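Long-range contacts in MHP1 (Microbacterium liquefaciens, PDB 2JLN), which mediates the sodium-dependent binding and uptake of 5-aryl-substituted hydantoins as a membrane transporter of the nucleobase-cation-symport-1 family: residues A[11-17]-A[327-332]; A[19-25]-A[84-88]; A[92-96]-A[393-397]; A[319-324]-A[336-340]. All coordinates share one frame; numbering follows the deposited sequence.

Contact 1. Residues A[11-17]-A[327-332]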
loop_
_atom_site.group_PDB
_atom_site.type_symbol
_atom_site.label_atom_id
_atom_site.label_comp_id
_atom_site.label_asym_id
_atom_site.label_seq_id
_atom_site.Cartn_x
_atom_site.Cartn_y
_atom_site.Cartn_z
ATOM N N SER A 11 5.125 -30.256 -1.776
ATOM C CA SER A 11 5.843 -29.083 -1.255
ATOM C C SER A 11 5.540 -27.821 -2.067
ATOM O O SER A 11 5.534 -27.869 -3.308
ATOM C CB SER A 11 7.358 -29.310 -1.226
ATOM O OG SER A 11 8.036 -28.180 -0.673
ATOM N N LEU A 12 5.305 -26.700 -1.366
ATOM C CA LEU A 12 4.955 -25.426 -2.013
ATOM C C LEU A 12 6.090 -24.395 -1.981
ATOM O O LEU A 12 5.906 -23.255 -2.423
ATOM C CB LEU A 12 3.686 -24.817 -1.391
ATOM C CG LEU A 12 2.334 -25.539 -1.487
ATOM C CD1 LEU A 12 1.273 -24.759 -0.758
ATOM C CD2 LEU A 12 1.890 -25.814 -2.926
ATOM N N LEU A 13 7.253 -24.799 -1.461
ATOM C CA LEU A 13 8.412 -23.905 -1.326
ATOM C C LEU A 13 9.205 -23.850 -2.616
ATOM O O LEU A 13 9.354 -24.866 -3.293
ATOM C CB LEU A 13 9.315 -24.359 -0.175
ATOM C CG LEU A 13 10.665 -23.680 0.027
ATOM C CD1 LEU A 13 10.640 -22.269 -0.394
ATOM C CD2 LEU A 13 11.022 -23.718 1.478
ATOM N N ASN A 14 9.667 -22.653 -2.962
ATOM C CA ASN A 14 10.634 -22.431 -4.027
ATOM C C ASN A 14 11.462 -21.195 -3.642
ATOM O O ASN A 14 11.064 -20.464 -2.735
ATOM C CB ASN A 14 9.958 -22.348 -5.413
ATOM C CG ASN A 14 9.308 -20.982 -5.711
ATOM O OD1 ASN A 14 9.591 -19.988 -5.053
ATOM N ND2 ASN A 14 8.461 -20.939 -6.737
ATOM N N PRO A 15 12.630 -20.977 -4.283
ATOM C CA PRO A 15 13.561 -19.970 -3.748
ATOM C C PRO A 15 12.984 -18.551 -3.645
ATOM O O PRO A 15 13.378 -17.825 -2.738
ATOM C CB PRO A 15 14.743 -20.026 -4.723
ATOM C CG PRO A 15 14.201 -20.693 -5.924
ATOM C CD PRO A 15 13.230 -21.693 -5.415
ATOM N N SER A 16 12.060 -18.170 -4.521
ATOM C CA SER A 16 11.457 -16.833 -4.454
ATOM C C SER A 16 10.471 -16.648 -3.304
ATOM O O SER A 16 10.452 -15.594 -2.680
ATOM C CB SER A 16 10.759 -16.487 -5.770
ATOM O OG SER A 16 11.670 -16.540 -6.857
ATOM N N ASN A 17 9.648 -17.663 -3.040
ATOM C CA ASN A 17 8.620 -17.612 -1.993
ATOM C C ASN A 17 9.053 -18.157 -0.610
ATOM O O ASN A 17 8.220 -18.433 0.254
ATOM C CB ASN A 17 7.353 -18.331 -2.475
ATOM C CG ASN A 17 7.525 -19.849 -2.552
ATOM O OD1 ASN A 17 8.179 -20.436 -1.707
ATOM N ND2 ASN A 17 6.926 -20.484 -3.563
ATOM N N CYS A 327 4.055 -16.349 -8.008
ATOM C CA CYS A 327 5.189 -17.261 -7.873
ATOM C C CYS A 327 5.014 -18.125 -6.618
ATOM O O CYS A 327 5.813 -19.022 -6.318
ATOM C CB CYS A 327 6.515 -16.495 -7.854
ATOM S SG CYS A 327 6.880 -15.664 -6.300
ATOM N N SER A 328 3.931 -17.878 -5.902
ATOM C CA SER A 328 3.773 -18.455 -4.592
ATOM C C SER A 328 2.541 -19.353 -4.498
ATOM O O SER A 328 2.438 -20.165 -3.582
ATOM C CB SER A 328 3.748 -17.325 -3.576
ATOM O OG SER A 328 3.045 -17.705 -2.443
ATOM N N THR A 329 1.620 -19.215 -5.453
ATOM C CA THR A 329 0.462 -20.118 -5.609
ATOM C C THR A 329 0.743 -21.220 -6.656
ATOM O O THR A 329 0.306 -22.367 -6.505
ATOM C CB THR A 329 -0.813 -19.367 -6.096
ATOM O OG1 THR A 329 -1.288 -18.461 -5.090
ATOM C CG2 THR A 329 -1.906 -20.370 -6.460
ATOM N N PHE A 330 1.447 -20.852 -7.731
ATOM C CA PHE A 330 1.915 -21.822 -8.731
ATOM C C PHE A 330 3.449 -21.937 -8.706
ATOM O O PHE A 330 4.149 -21.486 -9.644
ATOM C CB PHE A 330 1.393 -21.445 -10.116
ATOM C CG PHE A 330 -0.044 -21.122 -10.110
ATOM C CD1 PHE A 330 -0.469 -19.817 -10.264
ATOM C CD2 PHE A 330 -0.971 -22.116 -9.862
ATOM C CE1 PHE A 330 -1.814 -19.506 -10.209
ATOM C CE2 PHE A 330 -2.312 -21.824 -9.813
ATOM C CZ PHE A 330 -2.746 -20.509 -9.986
ATOM N N PRO A 331 3.976 -22.542 -7.622
ATOM C CA PRO A 331 5.392 -22.339 -7.355
ATOM C C PRO A 331 6.318 -23.054 -8.356
ATOM O O PRO A 331 7.446 -22.602 -8.510
ATOM C CB PRO A 331 5.540 -22.846 -5.914
ATOM C CG PRO A 331 4.418 -23.786 -5.753
ATOM C CD PRO A 331 3.302 -23.172 -6.478
ATOM N N ARG A 332 5.869 -24.108 -9.038
ATOM C CA ARG A 332 6.737 -24.735 -10.048
ATOM C C ARG A 332 6.503 -24.108 -11.434
ATOM O O ARG A 332 7.342 -24.251 -12.322
ATOM C CB ARG A 332 6.642 -26.286 -10.077
ATOM C CG ARG A 332 6.269 -26.955 -8.739
ATOM C CD ARG A 332 7.395 -27.651 -7.973
ATOM N NE ARG A 332 8.333 -26.751 -7.284
ATOM C CZ ARG A 332 8.507 -26.661 -5.961
ATOM N NH1 ARG A 332 7.794 -27.388 -5.115
ATOM N NH2 ARG A 332 9.405 -25.824 -5.482
#
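Asn14 and Asn17 turn their amides toward the end of helix 314-329 and the proline beyond it, a compact case of side chains meeting one carbonyl of the last helical turn and one just beyond it. One hydrogen bond of sound geometry runs from Asn14 ND2 to Pro331 O, 2.6 Å, lying in the amide plane of the asparagine and arriving on a lone pair of the carbonyl. Asn14 ND2 also reaches Cys327 O weakly, and Asn17 ND2 bonds weakly to the same oxygen at 3.3 Å, so that two amides share one carbonyl. These amides are pinned from behind: Asn17 N donates to Asn14 OD1 (3.1 Å), while Asn14 N donates to Asn17 OD1 (3.0 Å). A leucine in place of Asn14 would probably leave Pro331 O without this donor and Asn17 N without its side-chain acceptor, letting the turn open. Apolar contacts are modest, with Leu12 CD2 4.3 Å from Pro331 CG and Asn17 CB 3.9 Å from Ser328 CB. The one charged side chain here, Arg332, bends at chi2 and chi3 and brings its guanidinium edge beside Ser11 O and Leu13 O, although the very short distance to the latter is doubtful at this resolution. The loop is thus shaped by an Asx motif, Asn14 OD1 accepting from Asn17 N, and rests on a helix terminus.

Contact 2. Residues A[19-25]-A[84-88]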
loop_
_atom_site.group_PDB
_atom_site.type_symbol
_atom_site.label_atom_id
_atom_site.label_comp_id
_atom_site.label_asym_id
_atom_site.label_seq_id
_atom_site.Cartn_x
_atom_site.Cartn_y
_atom_site.Cartn_z
ATOM N N PRO A 19 10.888 -17.990 3.157
ATOM C CA PRO A 19 11.138 -16.963 4.174
ATOM C C PRO A 19 12.489 -16.282 3.931
ATOM O O PRO A 19 13.381 -16.856 3.312
ATOM C CB PRO A 19 11.150 -17.760 5.472
ATOM C CG PRO A 19 10.299 -18.927 5.178
ATOM C CD PRO A 19 10.517 -19.279 3.762
ATOM N N THR A 20 12.638 -15.059 4.407
ATOM C CA THR A 20 13.786 -14.255 4.061
ATOM C C THR A 20 14.698 -14.250 5.252
ATOM O O THR A 20 14.317 -13.751 6.323
ATOM C CB THR A 20 13.353 -12.808 3.690
ATOM O OG1 THR A 20 12.680 -12.835 2.418
ATOM C CG2 THR A 20 14.548 -11.849 3.627
ATOM N N ARG A 21 15.899 -14.802 5.049
ATOM C CA ARG A 21 16.881 -15.026 6.111
ATOM C C ARG A 21 17.425 -13.770 6.757
ATOM O O ARG A 21 17.604 -12.754 6.068
ATOM C CB ARG A 21 18.032 -15.854 5.582
ATOM C CG ARG A 21 17.584 -17.195 5.123
ATOM C CD ARG A 21 18.650 -18.271 5.208
ATOM N NE ARG A 21 18.117 -19.487 4.615
ATOM C CZ ARG A 21 17.876 -20.588 5.297
ATOM N NH1 ARG A 21 18.177 -20.630 6.575
ATOM N NH2 ARG A 21 17.360 -21.641 4.693
ATOM N N TYR A 22 17.688 -13.878 8.080
ATOM C CA TYR A 22 18.256 -12.803 8.924
ATOM C C TYR A 22 19.450 -12.152 8.232
ATOM O O TYR A 22 19.561 -10.930 8.119
ATOM C CB TYR A 22 18.713 -13.321 10.302
ATOM C CG TYR A 22 17.647 -13.989 11.159
ATOM C CD1 TYR A 22 16.422 -13.389 11.398
ATOM C CD2 TYR A 22 17.888 -15.207 11.752
ATOM C CE1 TYR A 22 15.476 -13.995 12.186
ATOM C CE2 TYR A 22 16.953 -15.816 12.537
ATOM C CZ TYR A 22 15.747 -15.214 12.755
ATOM O OH TYR A 22 14.823 -15.865 13.546
ATOM N N ALA A 23 20.347 -12.992 7.754
ATOM C CA ALA A 23 21.496 -12.494 7.050
ATOM C C ALA A 23 21.107 -11.849 5.732
ATOM O O ALA A 23 21.856 -11.020 5.244
ATOM C CB ALA A 23 22.521 -13.597 6.832
ATOM N N GLU A 24 19.968 -12.206 5.145
ATOM C CA GLU A 24 19.571 -11.583 3.875
ATOM C C GLU A 24 18.849 -10.194 4.018
ATOM O O GLU A 24 18.487 -9.554 3.023
ATOM C CB GLU A 24 18.718 -12.553 3.039
ATOM C CG GLU A 24 19.287 -13.956 2.895
ATOM C CD GLU A 24 18.273 -15.033 2.318
ATOM O OE1 GLU A 24 18.766 -16.011 1.668
ATOM O OE2 GLU A 24 17.012 -14.932 2.517
ATOM N N ARG A 25 18.638 -9.714 5.240
ATOM C CA ARG A 25 17.802 -8.517 5.407
ATOM C C ARG A 25 18.555 -7.198 5.140
ATOM O O ARG A 25 19.717 -7.083 5.471
ATOM C CB ARG A 25 17.140 -8.529 6.790
ATOM C CG ARG A 25 16.491 -9.872 7.148
ATOM C CD ARG A 25 14.991 -9.859 6.937
ATOM N NE ARG A 25 14.339 -11.107 7.322
ATOM C CZ ARG A 25 13.586 -11.257 8.408
ATOM N NH1 ARG A 25 13.385 -10.252 9.255
ATOM N NH2 ARG A 25 13.033 -12.431 8.649
ATOM N N ILE A 84 7.971 -9.024 9.734
ATOM C CA ILE A 84 9.296 -8.624 10.204
ATOM C C ILE A 84 9.997 -9.791 10.935
ATOM O O ILE A 84 11.159 -10.123 10.652
ATOM C CB ILE A 84 9.184 -7.375 11.108
ATOM C CG1 ILE A 84 8.858 -6.145 10.260
ATOM C CG2 ILE A 84 10.449 -7.145 11.894
ATOM C CD1 ILE A 84 8.631 -4.888 11.038
ATOM N N ARG A 85 9.285 -10.435 11.855
ATOM C CA ARG A 85 9.875 -11.488 12.667
ATOM C C ARG A 85 10.209 -12.745 11.848
ATOM O O ARG A 85 11.292 -13.309 12.019
ATOM C CB ARG A 85 8.945 -11.823 13.841
ATOM C CG ARG A 85 9.617 -12.397 15.075
ATOM C CD ARG A 85 10.180 -13.729 14.735
ATOM N NE ARG A 85 10.915 -14.360 15.825
ATOM C CZ ARG A 85 11.925 -15.207 15.632
ATOM N NH1 ARG A 85 12.333 -15.481 14.399
ATOM N NH2 ARG A 85 12.540 -15.768 16.669
ATOM N N TRP A 86 9.302 -13.168 10.959
ATOM C CA TRP A 86 9.424 -14.469 10.288
ATOM C C TRP A 86 9.765 -14.408 8.812
ATOM O O TRP A 86 9.800 -15.442 8.144
ATOM C CB TRP A 86 8.155 -15.312 10.454
ATOM C CG TRP A 86 7.792 -15.592 11.873
ATOM C CD1 TRP A 86 6.665 -15.161 12.543
ATOM C CD2 TRP A 86 8.556 -16.346 12.824
ATOM N NE1 TRP A 86 6.692 -15.604 13.847
ATOM C CE2 TRP A 86 7.840 -16.335 14.043
ATOM C CE3 TRP A 86 9.782 -17.025 12.770
ATOM C CZ2 TRP A 86 8.305 -16.998 15.186
ATOM C CZ3 TRP A 86 10.238 -17.678 13.912
ATOM C CH2 TRP A 86 9.503 -17.662 15.093
ATOM N N GLY A 87 9.991 -13.207 8.303
ATOM C CA GLY A 87 10.345 -13.019 6.910
ATOM C C GLY A 87 9.376 -13.480 5.824
ATOM O O GLY A 87 9.811 -13.672 4.705
ATOM N N ILE A 88 8.077 -13.621 6.109
ATOM C CA ILE A 88 7.128 -14.187 5.133
ATOM C C ILE A 88 6.299 -13.214 4.274
ATOM O O ILE A 88 6.106 -12.065 4.640
ATOM C CB ILE A 88 6.159 -15.223 5.788
ATOM C CG1 ILE A 88 5.418 -14.634 6.978
ATOM C CG2 ILE A 88 6.898 -16.484 6.224
ATOM C CD1 ILE A 88 4.360 -15.576 7.544
#
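Thr20 O is gripped by two nitrogens of Arg25, whose side chain links its own loop to the end of helix 81-86 and shows how one guanidinium can order two segments at once. Arg25 NE, 2.8 Å from Thr20 O, comes from above the carbonyl plane, whereas Arg25 NH2, at 3.0 Å from the same oxygen, lies nearly on the line of the carbonyl bond. The bend at chi2 (-100°) helps to swing the group back over its own loop. Its remaining nitrogen crosses the contact, Arg25 NH1 donating to Ile84 O at 2.6 Å. A methionine in place of Arg25 would probably leave Thr20 O and Ile84 O without these donors, removing one of the ties between the two backbones. Farther along, Arg85 NH1 donates to Tyr22 OH over 2.7 Å; the nitrogen sits at the edge of the phenol ring, whose plane is turned 51° from that of the guanidinium. Thr20 N gives a weak backbone bond to Gly87 O, and Pro19 CG rests 4.3 Å from Ile88 CG2. Helix 462-466 lies against this junction: its Glu463 makes a salt bridge with Arg85 and is hydrogen-bonded to Tyr22 OH, and Leu466 touches Pro19, Tyr22 and Trp86. Arg25 NH1 also bonds to Cys234 O, so the loop leading into helix 29-40 is tied to several neighbours beside the end of helix 81-86.

Contact 3. Residues A[92-96]-A[393-397]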
loop_
_atom_site.group_PDB
_atom_site.type_symbol
_atom_site.label_atom_id
_atom_site.label_comp_id
_atom_site.label_asym_id
_atom_site.label_seq_id
_atom_site.Cartn_x
_atom_site.Cartn_y
_atom_site.Cartn_z
ATOM N N VAL A 92 1.373 -16.029 1.367
ATOM C CA VAL A 92 1.692 -17.171 2.246
ATOM C C VAL A 92 1.097 -17.079 3.667
ATOM O O VAL A 92 0.562 -18.067 4.183
ATOM C CB VAL A 92 3.215 -17.389 2.357
ATOM C CG1 VAL A 92 3.553 -18.166 3.628
ATOM C CG2 VAL A 92 3.722 -18.110 1.139
ATOM N N ALA A 93 1.203 -15.897 4.288
ATOM C CA ALA A 93 0.694 -15.672 5.649
ATOM C C ALA A 93 -0.830 -15.831 5.783
ATOM O O ALA A 93 -1.322 -16.149 6.867
ATOM C CB ALA A 93 1.144 -14.324 6.178
ATOM N N ALA A 94 -1.576 -15.613 4.694
ATOM C CA ALA A 94 -3.035 -15.738 4.742
ATOM C C ALA A 94 -3.475 -17.196 4.913
ATOM O O ALA A 94 -4.584 -17.478 5.371
ATOM C CB ALA A 94 -3.671 -15.119 3.534
ATOM N N ARG A 95 -2.580 -18.118 4.574
ATOM C CA ARG A 95 -2.861 -19.536 4.669
ATOM C C ARG A 95 -3.252 -19.902 6.071
ATOM O O ARG A 95 -3.945 -20.873 6.295
ATOM C CB ARG A 95 -1.641 -20.328 4.244
ATOM C CG ARG A 95 -1.438 -20.293 2.762
ATOM C CD ARG A 95 -0.135 -20.900 2.340
ATOM N NE ARG A 95 0.120 -20.617 0.938
ATOM C CZ ARG A 95 1.222 -20.965 0.298
ATOM N NH1 ARG A 95 2.175 -21.619 0.942
ATOM N NH2 ARG A 95 1.373 -20.673 -0.984
ATOM N N MET A 96 -2.824 -19.091 7.016
ATOM C CA MET A 96 -3.035 -19.371 8.420
ATOM C C MET A 96 -4.529 -19.387 8.821
ATOM O O MET A 96 -5.064 -20.441 9.135
ATOM C CB MET A 96 -2.217 -18.369 9.247
ATOM C CG MET A 96 -1.463 -18.962 10.424
ATOM S SD MET A 96 0.273 -18.436 10.566
ATOM C CE MET A 96 0.264 -16.702 10.051
ATOM N N ASP A 393 4.399 -25.950 8.087
ATOM C CA ASP A 393 3.081 -26.287 7.565
ATOM C C ASP A 393 2.540 -25.293 6.548
ATOM O O ASP A 393 1.652 -25.644 5.783
ATOM C CB ASP A 393 2.073 -26.493 8.701
ATOM C CG ASP A 393 2.483 -27.619 9.659
ATOM O OD1 ASP A 393 3.598 -27.533 10.234
ATOM O OD2 ASP A 393 1.684 -28.576 9.847
ATOM N N LEU A 394 3.071 -24.067 6.538
ATOM C CA LEU A 394 2.639 -23.029 5.590
ATOM C C LEU A 394 3.164 -23.351 4.193
ATOM O O LEU A 394 2.663 -22.840 3.184
ATOM C CB LEU A 394 3.125 -21.627 6.003
ATOM C CG LEU A 394 2.450 -20.925 7.177
ATOM C CD1 LEU A 394 3.263 -19.788 7.669
ATOM C CD2 LEU A 394 1.127 -20.418 6.782
ATOM N N TYR A 395 4.180 -24.195 4.117
ATOM C CA TYR A 395 4.736 -24.467 2.817
ATOM C C TYR A 395 4.417 -25.881 2.349
ATOM O O TYR A 395 5.104 -26.436 1.461
ATOM C CB TYR A 395 6.229 -24.205 2.830
ATOM C CG TYR A 395 6.555 -22.755 2.871
ATOM C CD1 TYR A 395 6.829 -22.127 4.070
ATOM C CD2 TYR A 395 6.565 -22.003 1.709
ATOM C CE1 TYR A 395 7.117 -20.782 4.112
ATOM C CE2 TYR A 395 6.844 -20.646 1.736
ATOM C CZ TYR A 395 7.122 -20.047 2.937
ATOM O OH TYR A 395 7.403 -18.712 2.970
ATOM N N ARG A 396 3.360 -26.452 2.928
ATOM C CA ARG A 396 3.022 -27.843 2.675
ATOM C C ARG A 396 1.536 -27.977 2.497
ATOM O O ARG A 396 0.779 -27.500 3.311
ATOM C CB ARG A 396 3.468 -28.697 3.870
ATOM C CG ARG A 396 4.157 -30.018 3.501
ATOM C CD ARG A 396 5.053 -30.500 4.630
ATOM N NE ARG A 396 5.984 -29.455 5.073
ATOM C CZ ARG A 396 7.122 -29.129 4.447
ATOM N NH1 ARG A 396 7.485 -29.763 3.333
ATOM N NH2 ARG A 396 7.902 -28.167 4.932
ATOM N N THR A 397 1.132 -28.637 1.433
ATOM C CA THR A 397 -0.259 -28.986 1.146
ATOM C C THR A 397 -1.125 -29.680 2.247
ATOM O O THR A 397 -2.326 -29.404 2.386
ATOM C CB THR A 397 -0.227 -29.868 -0.103
ATOM O OG1 THR A 397 -0.363 -29.037 -1.261
ATOM C CG2 THR A 397 -1.294 -30.966 -0.067
#
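The guanidinium of Arg95 meets Leu394 along its edge and carries a methyl group on one face, so its rim does the polar work while its flat side packs. Arg95 NH1 donates to Leu394 O at 2.6 Å; the oxygen lies only 6° out of the guanidinium plane, and the bond runs nearly along the C=O axis. Over one face sits Val92 CG2, 3.8 Å above the plane and displaced toward the rim. The Tyr395 side chain crosses that of Val92 at about a right angle, with Val92 CG2 4.1 Å from Tyr395 CE2. The hydroxyl of that ring hydrogen-bonds to Asn17 O of the N-terminal loop. Arg95 reaches Leu394 O because its chain is extended from CG to NE (chi2 172°). Leu394 CD2 packs against the other segment, 3.5 Å from Val92 O and 3.8 Å from Arg95 CB, and Met96 SD adds a looser touch at 4.4 Å from the same methyl. Leu394 closes helix 391-394, and Arg95 NH2 bonds weakly to Ser328 O near the end of helix 314-329. The buried positive charge therefore faces carbonyls at two helix C-termini, whose partial negative charge would probably help to stabilise it.

Contact 4. Residues A[319-324]-A[336-340]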
loop_
_atom_site.group_PDB
_atom_site.type_symbol
_atom_site.label_atom_id
_atom_site.label_comp_id
_atom_site.label_asym_id
_atom_site.label_seq_id
_atom_site.Cartn_x
_atom_site.Cartn_y
_atom_site.Cartn_z
ATOM N N LEU A 319 2.742 -3.504 -7.821
ATOM C CA LEU A 319 3.258 -4.606 -8.654
ATOM C C LEU A 319 3.913 -5.736 -7.870
ATOM O O LEU A 319 3.754 -6.892 -8.228
ATOM C CB LEU A 319 4.237 -4.088 -9.705
ATOM C CG LEU A 319 4.501 -5.069 -10.833
ATOM C CD1 LEU A 319 3.229 -5.287 -11.636
ATOM C CD2 LEU A 319 5.567 -4.480 -11.693
ATOM N N LEU A 320 4.654 -5.389 -6.817
ATOM C CA LEU A 320 5.220 -6.359 -5.881
ATOM C C LEU A 320 4.227 -7.427 -5.448
ATOM O O LEU A 320 4.551 -8.608 -5.492
ATOM C CB LEU A 320 5.729 -5.677 -4.611
ATOM C CG LEU A 320 7.153 -5.156 -4.586
ATOM C CD1 LEU A 320 7.493 -4.691 -3.187
ATOM C CD2 LEU A 320 8.091 -6.266 -5.042
ATOM N N SER A 321 3.033 -7.031 -5.014
ATOM C CA SER A 321 2.139 -8.010 -4.408
ATOM C C SER A 321 1.427 -8.963 -5.351
ATOM O O SER A 321 1.104 -10.072 -4.954
ATOM C CB SER A 321 1.143 -7.355 -3.467
ATOM O OG SER A 321 1.840 -6.652 -2.451
ATOM N N PRO A 322 1.140 -8.554 -6.587
ATOM C CA PRO A 322 0.641 -9.688 -7.370
ATOM C C PRO A 322 1.774 -10.645 -7.819
ATOM O O PRO A 322 1.554 -11.866 -7.930
ATOM C CB PRO A 322 -0.063 -9.009 -8.561
ATOM C CG PRO A 322 0.467 -7.624 -8.574
ATOM C CD PRO A 322 0.647 -7.284 -7.128
ATOM N N ALA A 323 2.965 -10.100 -8.066
ATOM C CA ALA A 323 4.128 -10.936 -8.335
ATOM C C ALA A 323 4.257 -12.073 -7.297
ATOM O O ALA A 323 4.221 -13.234 -7.667
ATOM C CB ALA A 323 5.409 -10.103 -8.418
ATOM N N TYR A 324 4.384 -11.762 -6.013
ATOM C CA TYR A 324 4.515 -12.822 -5.015
ATOM C C TYR A 324 3.310 -13.768 -4.909
ATOM O O TYR A 324 3.475 -14.916 -4.446
ATOM C CB TYR A 324 4.785 -12.265 -3.628
ATOM C CG TYR A 324 6.171 -11.756 -3.415
ATOM C CD1 TYR A 324 6.382 -10.423 -3.137
ATOM C CD2 TYR A 324 7.267 -12.598 -3.457
ATOM C CE1 TYR A 324 7.645 -9.928 -2.925
ATOM C CE2 TYR A 324 8.545 -12.116 -3.233
ATOM C CZ TYR A 324 8.720 -10.769 -2.972
ATOM O OH TYR A 324 9.951 -10.210 -2.746
ATOM N N PHE A 336 9.448 -15.244 -8.931
ATOM C CA PHE A 336 9.278 -13.813 -8.740
ATOM C C PHE A 336 9.476 -12.983 -10.008
ATOM O O PHE A 336 8.578 -12.256 -10.402
ATOM C CB PHE A 336 10.184 -13.261 -7.657
ATOM C CG PHE A 336 10.114 -11.777 -7.545
ATOM C CD1 PHE A 336 9.021 -11.175 -6.925
ATOM C CD2 PHE A 336 11.108 -10.979 -8.092
ATOM C CE1 PHE A 336 8.927 -9.795 -6.833
ATOM C CE2 PHE A 336 11.032 -9.595 -8.000
ATOM C CZ PHE A 336 9.934 -8.995 -7.373
ATOM N N LYS A 337 10.642 -13.059 -10.635
ATOM C CA LYS A 337 10.860 -12.286 -11.857
ATOM C C LYS A 337 9.795 -12.576 -12.938
ATOM O O LYS A 337 9.372 -11.680 -13.679
ATOM C CB LYS A 337 12.289 -12.465 -12.401
ATOM C CG LYS A 337 13.382 -11.626 -11.676
ATOM C CD LYS A 337 14.797 -12.284 -11.806
ATOM C CE LYS A 337 15.965 -11.430 -11.214
ATOM N NZ LYS A 337 16.721 -10.471 -12.160
ATOM N N THR A 338 9.323 -13.805 -13.022
ATOM C CA THR A 338 8.337 -14.115 -14.047
ATOM C C THR A 338 6.908 -13.659 -13.722
ATOM O O THR A 338 6.127 -13.379 -14.645
ATOM C CB THR A 338 8.382 -15.602 -14.384
ATOM O OG1 THR A 338 9.301 -15.771 -15.462
ATOM C CG2 THR A 338 7.009 -16.143 -14.781
ATOM N N GLY A 339 6.590 -13.579 -12.419
ATOM C CA GLY A 339 5.278 -13.178 -11.907
ATOM C C GLY A 339 5.054 -11.690 -12.092
ATOM O O GLY A 339 3.946 -11.250 -12.380
ATOM N N VAL A 340 6.134 -10.931 -11.930
ATOM C CA VAL A 340 6.196 -9.521 -12.257
ATOM C C VAL A 340 5.861 -9.217 -13.719
ATOM O O VAL A 340 5.109 -8.302 -13.990
ATOM C CB VAL A 340 7.576 -8.981 -11.979
ATOM C CG1 VAL A 340 7.766 -7.674 -12.694
ATOM C CG2 VAL A 340 7.792 -8.821 -10.484
#
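Phe336 brings its ring up to Leu320, Ala323 and Tyr324, a worked case of one aromatic filling the angle between two crossing helices. Its CG stands anti to the backbone N (chi1 174°), which carries the ring across to helix 314-329. There Phe336 CD1 comes to 3.8 Å from Tyr324 CE2, over one face of the tyrosine and displaced toward its rim. The two rings are oblique, with centroids 5.1 Å apart. Leu320 CD2 approaches the phenylalanine at its edge, 4.0 Å from Phe336 CZ, and within the second helix Val340 CG2 lies over one face of the same ring. Val340 divides its methyls: CG2 turns to Ala323 CB, while CG1, anti to the backbone N (chi1 163°), reaches Leu319 CD2 at 4.0 Å, the two side chains crossing at about a right angle. Small residues permit the close backbone approach, Ala323 CA lying 4.4 Å from Gly339 CA. The short helical segments cross at 119°, their axes 8.0 Å apart. Tyr324 OH turns to a weak bond with Lys232, and Leu319 lies beside the probable substrate-binding residue Asn318. No hydrogen bond joins the two segments, so they meet by shape and apolar contact.

Contacts 2, 3 and 4 each lie on the same side of the chain's centre as contact 1, around the N-terminal loop that supplies segments to contacts 1 and 2. Contacts 1 and 3 touch directly: Leu12 N is 2.8 Å from Tyr395 O, and Asn17 O is 2.9 Å from Tyr395 OH. That tyrosine also meets Pro19 of contact 2. Contacts 1 and 4 share helix 314-329 and have centres 12 Å apart, with Ser16 and Cys327 beside Phe336. Contact 4, which touches neither contact 2 nor contact 3, lies closest to the transport sites: the side chain of Leu319 is about 10 Å from that of Gln121, probably substrate-binding, and about 14 Å from the bound sodium ion.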